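Local coordinates for heptaprenyl diphosphate synthase (HEPPP synthase) subunit 1 family protein (Staphylococcus aureus, PDB 5H9D) that probably serves as the partner subunit of a two-component heptaprenyl diphosphate synthase, pairing with a farnesyl pyrophosphate synthetase-like chain to make a C35 isoprenoid diphosphate, at residues E14-V19 against G74-A79; N105-S110 against I125-T130; Y164-N169 against D179-Y184. One frame throughout, in Å; residues are numbered along the deposited sequence.

Contact 1. Residues E14-V19 against G74-A79; sequences ERLKGV and GDLISA
Leu-76, on helix 70-88, sends its CB toward the end of helix 4-15, and CD2 meets Leu-16 and Arg-15 there. That one methyl does all the touching from its side. The first torsion puts it in place: CG lies anti to the backbone N (chi1 172°), so the isobutyl group reaches out from the helix surface and CD2 leads. Leu-16 is the first residue after helix 4-15 to leave helical geometry, and its bond to CB does not aim at helix 70-88. It is the branch end that comes across: Leu-16 CD2 lies 3.2 Å from Leu-76 CD2, with Leu-16 CG at 4.1 Å from the same methyl. The two leucines cross obliquely, methyl against methyl.

Next to this pair, Leu-76 CD2 also sits 3.6 Å from Arg-15 O and 4.1 Å from Arg-15 CB, so the base of the arginine flanks the methyl while its charged end goes elsewhere. Arg-15 NE lies 3.5 Å from Glu-14 OE1, but that oxygen sits off to one side of the guanidinium plane with no N-H directed at it, and charge alone links them. The stronger partner is Glu-135 of the farnesyl pyrophosphate synthetase chain, which forms a salt bridge with Arg-15 NH2. Arg-142 of that chain donates a hydrogen bond to Arg-15 O, and its Val-138 packs on both Arg-15 and Leu-76.

Between 14-19 and 74-79 the touch is apolar, with no hydrogen bond. The salt bridge and the bond to Arg-15 O both go to the partner chain, while NH2 adds a weak hydrogen bond to Thr-83 further along helix 70-88. The same few residues close the N-terminal helix onto helix 70-88 and form part of the heterodimer interface.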
# COMPACT_ATOMS: atom_id res chain seq x y z
N GLU C 14 -3.24 -15.10 -12.01
CA GLU C 14 -3.08 -13.99 -12.94
C GLU C 14 -2.28 -12.88 -12.28
O GLU C 14 -1.30 -12.37 -12.84
CB GLU C 14 -4.45 -13.47 -13.38
CG GLU C 14 -5.54 -13.57 -12.31
CD GLU C 14 -6.63 -12.50 -12.45
OE1 GLU C 14 -6.33 -11.30 -12.23
OE2 GLU C 14 -7.78 -12.88 -12.78
N ARG C 15 -2.70 -12.52 -11.07
CA ARG C 15 -2.06 -11.47 -10.27
C ARG C 15 -0.58 -11.78 -9.94
O ARG C 15 0.23 -10.86 -9.85
CB ARG C 15 -2.88 -11.23 -8.98
CG ARG C 15 -3.79 -9.95 -8.97
CD ARG C 15 -4.46 -9.72 -10.31
NE ARG C 15 -5.21 -8.47 -10.45
CZ ARG C 15 -6.35 -8.23 -9.82
NH1 ARG C 15 -6.85 -9.14 -9.01
NH2 ARG C 15 -7.04 -7.12 -10.06
N LEU C 16 -0.23 -13.05 -9.79
CA LEU C 16 1.15 -13.40 -9.49
C LEU C 16 2.00 -13.80 -10.69
O LEU C 16 2.95 -14.58 -10.56
CB LEU C 16 1.20 -14.54 -8.47
CG LEU C 16 0.93 -14.21 -7.01
CD1 LEU C 16 1.25 -15.43 -6.17
CD2 LEU C 16 1.79 -13.01 -6.60
N LYS C 17 1.68 -13.27 -11.86
CA LYS C 17 2.46 -13.62 -13.03
C LYS C 17 3.95 -13.40 -12.83
O LYS C 17 4.58 -14.06 -12.01
CB LYS C 17 1.96 -12.85 -14.25
CG LYS C 17 0.83 -13.57 -14.99
CD LYS C 17 1.34 -14.85 -15.65
CE LYS C 17 0.22 -15.82 -16.06
NZ LYS C 17 -0.19 -16.80 -14.99
N GLY C 18 4.50 -12.45 -13.58
CA GLY C 18 5.93 -12.15 -13.55
C GLY C 18 6.75 -12.33 -12.29
O GLY C 18 7.87 -11.80 -12.24
N VAL C 19 6.25 -13.05 -11.29
CA VAL C 19 6.97 -13.25 -10.04
C VAL C 19 7.79 -14.54 -9.98
O VAL C 19 7.26 -15.65 -10.12
CB VAL C 19 6.01 -13.23 -8.83
CG1 VAL C 19 6.81 -13.39 -7.54
CG2 VAL C 19 5.21 -11.94 -8.82
N GLY C 74 1.27 -11.09 0.54
CA GLY C 74 0.09 -10.95 1.36
C GLY C 74 -0.67 -9.69 1.05
O GLY C 74 -1.89 -9.67 1.15
N ASP C 75 0.05 -8.64 0.67
CA ASP C 75 -0.56 -7.37 0.34
C ASP C 75 -1.13 -7.30 -1.07
O ASP C 75 -2.06 -6.53 -1.35
CB ASP C 75 0.46 -6.26 0.57
CG ASP C 75 0.63 -5.93 2.05
OD1 ASP C 75 -0.38 -5.61 2.72
OD2 ASP C 75 1.78 -5.97 2.53
N LEU C 76 -0.58 -8.09 -1.98
CA LEU C 76 -1.09 -8.12 -3.34
C LEU C 76 -2.47 -8.78 -3.28
O LEU C 76 -3.43 -8.32 -3.88
CB LEU C 76 -0.18 -8.97 -4.25
CG LEU C 76 -0.71 -9.23 -5.66
CD1 LEU C 76 -0.71 -7.99 -6.44
CD2 LEU C 76 0.13 -10.27 -6.31
N ILE C 77 -2.54 -9.88 -2.54
CA ILE C 77 -3.76 -10.63 -2.36
C ILE C 77 -4.78 -9.71 -1.71
O ILE C 77 -6.00 -9.77 -1.96
CB ILE C 77 -3.49 -11.87 -1.49
CG1 ILE C 77 -2.41 -12.71 -2.18
CG2 ILE C 77 -4.76 -12.69 -1.31
CD1 ILE C 77 -1.99 -13.97 -1.43
N SER C 78 -4.27 -8.81 -0.89
CA SER C 78 -5.12 -7.88 -0.19
C SER C 78 -5.64 -6.83 -1.16
O SER C 78 -6.81 -6.49 -1.13
CB SER C 78 -4.35 -7.24 0.95
OG SER C 78 -5.23 -6.46 1.71
N ALA C 79 -4.76 -6.33 -2.02
CA ALA C 79 -5.16 -5.33 -3.00
C ALA C 79 -6.13 -6.04 -3.94
O ALA C 79 -7.10 -5.45 -4.42
CB ALA C 79 -3.94 -4.79 -3.75

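Contact 2. Residues N105-S110 against I125-T130; sequences NELKSS and IVKIET
A helical hairpin of two consecutive helices, 91-112 and 118-140, is held here by Leu-107 and Lys-108 against Lys-127 and Ile-128. The short segments run in roughly opposite directions, at 135°, with their axes 10.0 Å apart at closest approach. Leu-107 reaches across with CD1, which lies 3.7 Å from Lys-127 CB and 4.1 Å from its CG; the two side chains cross at about a right angle, the methyl resting on the root of the lysine. Ile-128 returns the contact. Its CD1 lies 3.8 Å from Lys-108 CG and 4.2 Å from Leu-107 CB, while its CG2 branch approaches Lys-108 CE. Lys-108 is extended beyond CG, so it offers a length of methylenes to the isoleucine and carries NZ onward to a salt bridge with Asp-59. Lys-127 bends at chi2 (-84°), and its NZ pairs with Glu-103, one turn before Leu-107.

Ile-104 and Leu-111 of helix 91-112 also pack on Ile-128. Met-55 of helix 43-65 touches Lys-108, Tyr-150 of helix 150-153 touches Lys-127, and Ser-110 and Glu-106 hydrogen-bond to the farnesyl pyrophosphate synthetase chain.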
# COMPACT_ATOMS: atom_id res chain seq x y z
N ASN C 105 -7.91 -6.77 12.86
CA ASN C 105 -6.54 -6.31 13.11
C ASN C 105 -6.33 -5.74 14.50
O ASN C 105 -5.30 -5.98 15.10
CB ASN C 105 -6.13 -5.31 12.05
CG ASN C 105 -5.88 -5.96 10.72
OD1 ASN C 105 -4.97 -6.77 10.57
ND2 ASN C 105 -6.71 -5.65 9.77
N GLU C 106 -7.30 -5.00 15.00
CA GLU C 106 -7.23 -4.45 16.36
C GLU C 106 -7.26 -5.64 17.35
O GLU C 106 -6.45 -5.68 18.29
CB GLU C 106 -8.42 -3.50 16.66
CG GLU C 106 -8.31 -2.10 16.12
CD GLU C 106 -9.61 -1.28 16.32
OE1 GLU C 106 -10.71 -1.83 16.10
OE2 GLU C 106 -9.55 -0.08 16.68
N LEU C 107 -8.17 -6.60 17.16
CA LEU C 107 -8.21 -7.72 18.08
C LEU C 107 -6.91 -8.51 18.08
O LEU C 107 -6.39 -8.80 19.15
CB LEU C 107 -9.39 -8.64 17.77
CG LEU C 107 -10.77 -8.00 17.98
CD1 LEU C 107 -11.87 -8.85 17.34
CD2 LEU C 107 -11.02 -7.80 19.43
N LYS C 108 -6.35 -8.84 16.91
CA LYS C 108 -5.07 -9.57 16.88
C LYS C 108 -3.99 -8.78 17.62
O LYS C 108 -3.21 -9.35 18.38
CB LYS C 108 -4.62 -9.87 15.45
CG LYS C 108 -5.34 -11.01 14.77
CD LYS C 108 -5.02 -11.16 13.29
CE LYS C 108 -5.88 -12.26 12.66
NZ LYS C 108 -5.81 -12.39 11.14
N SER C 109 -3.94 -7.47 17.42
CA SER C 109 -2.95 -6.65 18.11
C SER C 109 -3.13 -6.78 19.63
O SER C 109 -2.16 -6.91 20.39
CB SER C 109 -3.09 -5.18 17.72
OG SER C 109 -2.13 -4.40 18.40
N SER C 110 -4.39 -6.72 20.06
CA SER C 110 -4.71 -6.84 21.45
C SER C 110 -4.25 -8.21 22.00
O SER C 110 -3.74 -8.29 23.12
CB SER C 110 -6.22 -6.64 21.64
OG SER C 110 -6.59 -5.29 21.47
N ILE C 125 -11.73 -14.33 19.57
CA ILE C 125 -11.60 -15.53 18.74
C ILE C 125 -12.81 -15.78 17.85
O ILE C 125 -12.66 -16.08 16.67
CB ILE C 125 -11.36 -16.77 19.61
CG1 ILE C 125 -10.01 -16.67 20.28
CG2 ILE C 125 -11.41 -18.02 18.77
CD1 ILE C 125 -9.77 -17.80 21.25
N VAL C 126 -14.01 -15.66 18.40
CA VAL C 126 -15.18 -15.91 17.58
C VAL C 126 -15.16 -14.94 16.42
O VAL C 126 -15.30 -15.35 15.27
CB VAL C 126 -16.49 -15.79 18.40
CG1 VAL C 126 -17.70 -15.82 17.47
CG2 VAL C 126 -16.56 -16.96 19.39
N LYS C 127 -14.96 -13.65 16.76
CA LYS C 127 -14.91 -12.54 15.80
C LYS C 127 -13.86 -12.82 14.75
O LYS C 127 -14.18 -12.92 13.55
CB LYS C 127 -14.52 -11.24 16.50
CG LYS C 127 -15.52 -10.64 17.47
CD LYS C 127 -16.54 -9.81 16.78
CE LYS C 127 -17.31 -9.04 17.82
NZ LYS C 127 -17.05 -7.57 17.72
N ILE C 128 -12.60 -12.94 15.17
CA ILE C 128 -11.55 -13.20 14.20
C ILE C 128 -11.91 -14.39 13.29
O ILE C 128 -11.73 -14.35 12.07
CB ILE C 128 -10.20 -13.50 14.90
CG1 ILE C 128 -9.62 -12.23 15.50
CG2 ILE C 128 -9.25 -14.13 13.93
CD1 ILE C 128 -8.40 -12.49 16.39
N GLU C 129 -12.46 -15.45 13.88
CA GLU C 129 -12.78 -16.62 13.10
C GLU C 129 -14.07 -16.68 12.29
O GLU C 129 -14.18 -17.50 11.41
CB GLU C 129 -12.71 -17.83 13.99
CG GLU C 129 -11.96 -18.92 13.35
CD GLU C 129 -10.49 -18.63 13.28
OE1 GLU C 129 -9.88 -18.43 14.36
OE2 GLU C 129 -9.96 -18.60 12.15
N THR C 130 -15.03 -15.80 12.56
CA THR C 130 -16.32 -15.82 11.88
C THR C 130 -16.75 -14.51 11.21
O THR C 130 -17.54 -14.51 10.27
CB THR C 130 -17.46 -16.19 12.88
OG1 THR C 130 -17.47 -15.24 13.97
CG2 THR C 130 -17.27 -17.59 13.44

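Contact 3. Residues Y164-N169 against D179-Y184; sequences YFKKYN and DIQKSY
The irregular backbone of 164-169 passes the end of helix 174-180 at a distance, with the CA atoms of Tyr-164 and Gln-181 still 9.3 Å apart at the nearest point, so side chains must span the gap. Gln-181 does most of this. Its chi1 of 78° sets CG between the backbone N and the carbonyl carbon, and beyond CG the chain is extended, carrying the amide end in beside Lys-166 CE and near Tyr-164 CD2. The same amide comes close to the backbone of the tyrosine, with Gln-181 CD 4.0 Å from Tyr-164 O. Which end of that amide holds the nitrogen is uncertain, but its plane lies only 28° from that of the Tyr-164 ring, which it approaches obliquely. Lys-166 runs alongside Gln-181, the two chains pointing opposite ways, and bends at chi2 and chi4. Its CD sits 4.0 Å above one face of the Tyr-164 ring, toward the rim, and NZ continues to a salt bridge with Glu-129 of helix 118-140.

On the other segment the chain leaves its helix in a tight turn gathered on one carbonyl. Asp-179 O accepts from Lys-182 N at 2.8 Å, from Ser-183 N at 2.6 Å and from Ser-183 OG at 2.7 Å, the hydroxyl coming from above the carbonyl plane.

Around this, Leu-177 of helix 174-180 packs on Phe-165, Lys-166 and Asn-169, and Ile-180 rests on Ile-121 of helix 118-140. Lys-167 lies with NZ at the edge of the Tyr-168 ring and makes a salt bridge to Asp-59, which anchors the 164-169 loop to helix 43-65.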
# COMPACT_ATOMS: atom_id res chain seq x y z
N TYR C 164 -5.71 -27.26 16.57
CA TYR C 164 -5.76 -26.03 15.79
C TYR C 164 -5.06 -24.86 16.47
O TYR C 164 -5.58 -24.27 17.42
CB TYR C 164 -7.22 -25.65 15.48
CG TYR C 164 -7.37 -24.29 14.86
CD1 TYR C 164 -6.44 -23.82 13.93
CD2 TYR C 164 -8.42 -23.45 15.22
CE1 TYR C 164 -6.56 -22.54 13.36
CE2 TYR C 164 -8.55 -22.16 14.66
CZ TYR C 164 -7.61 -21.72 13.73
OH TYR C 164 -7.73 -20.47 13.19
N PHE C 165 -3.86 -24.53 15.99
CA PHE C 165 -3.09 -23.43 16.54
C PHE C 165 -3.16 -22.27 15.57
O PHE C 165 -2.60 -22.32 14.47
CB PHE C 165 -1.64 -23.82 16.77
CG PHE C 165 -0.91 -22.93 17.75
CD1 PHE C 165 -1.29 -22.88 19.08
CD2 PHE C 165 0.22 -22.22 17.36
CE1 PHE C 165 -0.56 -22.14 20.01
CE2 PHE C 165 0.95 -21.47 18.28
CZ PHE C 165 0.56 -21.43 19.61
N LYS C 166 -3.87 -21.23 16.01
CA LYS C 166 -4.11 -19.97 15.31
C LYS C 166 -3.03 -19.42 14.41
O LYS C 166 -3.18 -19.41 13.20
CB LYS C 166 -4.46 -18.90 16.33
CG LYS C 166 -5.84 -19.02 16.93
CD LYS C 166 -6.17 -20.44 17.37
CE LYS C 166 -7.64 -20.51 17.76
NZ LYS C 166 -8.51 -19.99 16.67
N LYS C 167 -1.95 -18.94 15.03
CA LYS C 167 -0.79 -18.30 14.38
C LYS C 167 -0.83 -16.91 14.98
O LYS C 167 0.22 -16.33 15.30
CB LYS C 167 -0.93 -18.20 12.85
CG LYS C 167 -1.92 -17.15 12.39
CD LYS C 167 -2.62 -17.55 11.11
CE LYS C 167 -3.68 -16.52 10.72
NZ LYS C 167 -4.68 -16.26 11.79
N TYR C 168 -2.04 -16.38 15.13
CA TYR C 168 -2.21 -15.08 15.76
C TYR C 168 -2.19 -15.32 17.29
O TYR C 168 -2.06 -14.38 18.08
CB TYR C 168 -3.51 -14.38 15.30
CG TYR C 168 -4.82 -15.10 15.55
CD1 TYR C 168 -5.53 -15.67 14.51
CD2 TYR C 168 -5.34 -15.19 16.83
CE1 TYR C 168 -6.72 -16.34 14.74
CE2 TYR C 168 -6.53 -15.85 17.08
CZ TYR C 168 -7.22 -16.43 16.04
OH TYR C 168 -8.37 -17.16 16.31
N ASN C 169 -2.30 -16.59 17.68
CA ASN C 169 -2.24 -16.97 19.09
C ASN C 169 -0.76 -17.28 19.41
O ASN C 169 -0.43 -17.72 20.51
CB ASN C 169 -3.16 -18.17 19.39
CG ASN C 169 -4.48 -17.77 20.12
OD1 ASN C 169 -5.58 -18.01 19.62
ND2 ASN C 169 -4.36 -17.18 21.31
N ASP C 179 -7.50 -24.66 25.44
CA ASP C 179 -8.46 -24.56 26.54
C ASP C 179 -9.46 -23.41 26.30
O ASP C 179 -10.66 -23.66 26.28
CB ASP C 179 -7.74 -24.38 27.88
CG ASP C 179 -7.14 -25.69 28.42
OD1 ASP C 179 -7.88 -26.70 28.55
OD2 ASP C 179 -5.93 -25.71 28.73
N ILE C 180 -9.00 -22.17 26.11
CA ILE C 180 -9.95 -21.07 25.87
C ILE C 180 -10.76 -21.27 24.59
O ILE C 180 -11.73 -20.54 24.34
CB ILE C 180 -9.29 -19.61 25.85
CG1 ILE C 180 -8.01 -19.56 25.02
CG2 ILE C 180 -8.97 -19.14 27.25
CD1 ILE C 180 -7.11 -18.37 25.39
N GLN C 181 -10.40 -22.26 23.78
CA GLN C 181 -11.13 -22.52 22.54
C GLN C 181 -11.90 -23.82 22.64
O GLN C 181 -12.51 -24.27 21.67
CB GLN C 181 -10.19 -22.58 21.34
CG GLN C 181 -9.44 -23.87 21.21
CD GLN C 181 -8.77 -24.00 19.86
OE1 GLN C 181 -8.05 -24.96 19.60
NE2 GLN C 181 -9.01 -23.02 18.99
N LYS C 182 -11.81 -24.44 23.81
CA LYS C 182 -12.54 -25.67 24.09
C LYS C 182 -13.57 -25.18 25.09
O LYS C 182 -14.74 -25.58 25.05
CB LYS C 182 -11.63 -26.73 24.74
CG LYS C 182 -12.29 -28.11 24.86
CD LYS C 182 -11.35 -29.18 25.44
CE LYS C 182 -10.21 -29.54 24.48
NZ LYS C 182 -9.36 -30.66 24.99
N SER C 183 -13.13 -24.29 25.97
CA SER C 183 -13.99 -23.69 26.97
C SER C 183 -14.75 -22.53 26.36
O SER C 183 -14.77 -21.43 26.91
CB SER C 183 -13.17 -23.21 28.18
OG SER C 183 -12.28 -22.17 27.82
N TYR C 184 -15.35 -22.78 25.20
CA TYR C 184 -16.16 -21.81 24.47
C TYR C 184 -16.60 -22.44 23.17
O TYR C 184 -16.73 -21.77 22.14
CB TYR C 184 -15.42 -20.49 24.22
CG TYR C 184 -16.07 -19.30 24.93
CD1 TYR C 184 -15.93 -19.12 26.31
CD2 TYR C 184 -16.85 -18.37 24.22
CE1 TYR C 184 -16.54 -18.05 26.98
CE2 TYR C 184 -17.47 -17.30 24.88
CZ TYR C 184 -17.31 -17.15 26.25
OH TYR C 184 -17.91 -16.09 26.91

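In the fold
From the N terminus, contact 1 closes where helix 70-88 comes back to the end of helix 4-15 after 54 intervening residues. Helix 91-112 follows, and contact 2 pins it to helix 118-140 across a short connection. Contact 3 then closes a short excursion of nine residues that takes in most of helix 174-180. The three lie in series, none nested or crossing. Contacts 2 and 3 touch, their centres 12 Å apart: Glu-129 reaches the hydroxyls of Tyr-164 and Tyr-168, and Ile-128 packs on Tyr-168, tying the C-terminal region to the hairpin. Contact 1 stands about 30 Å centre to centre from contact 3, across the chain's centre. Contacts 1 and 2 both border the partner subunit.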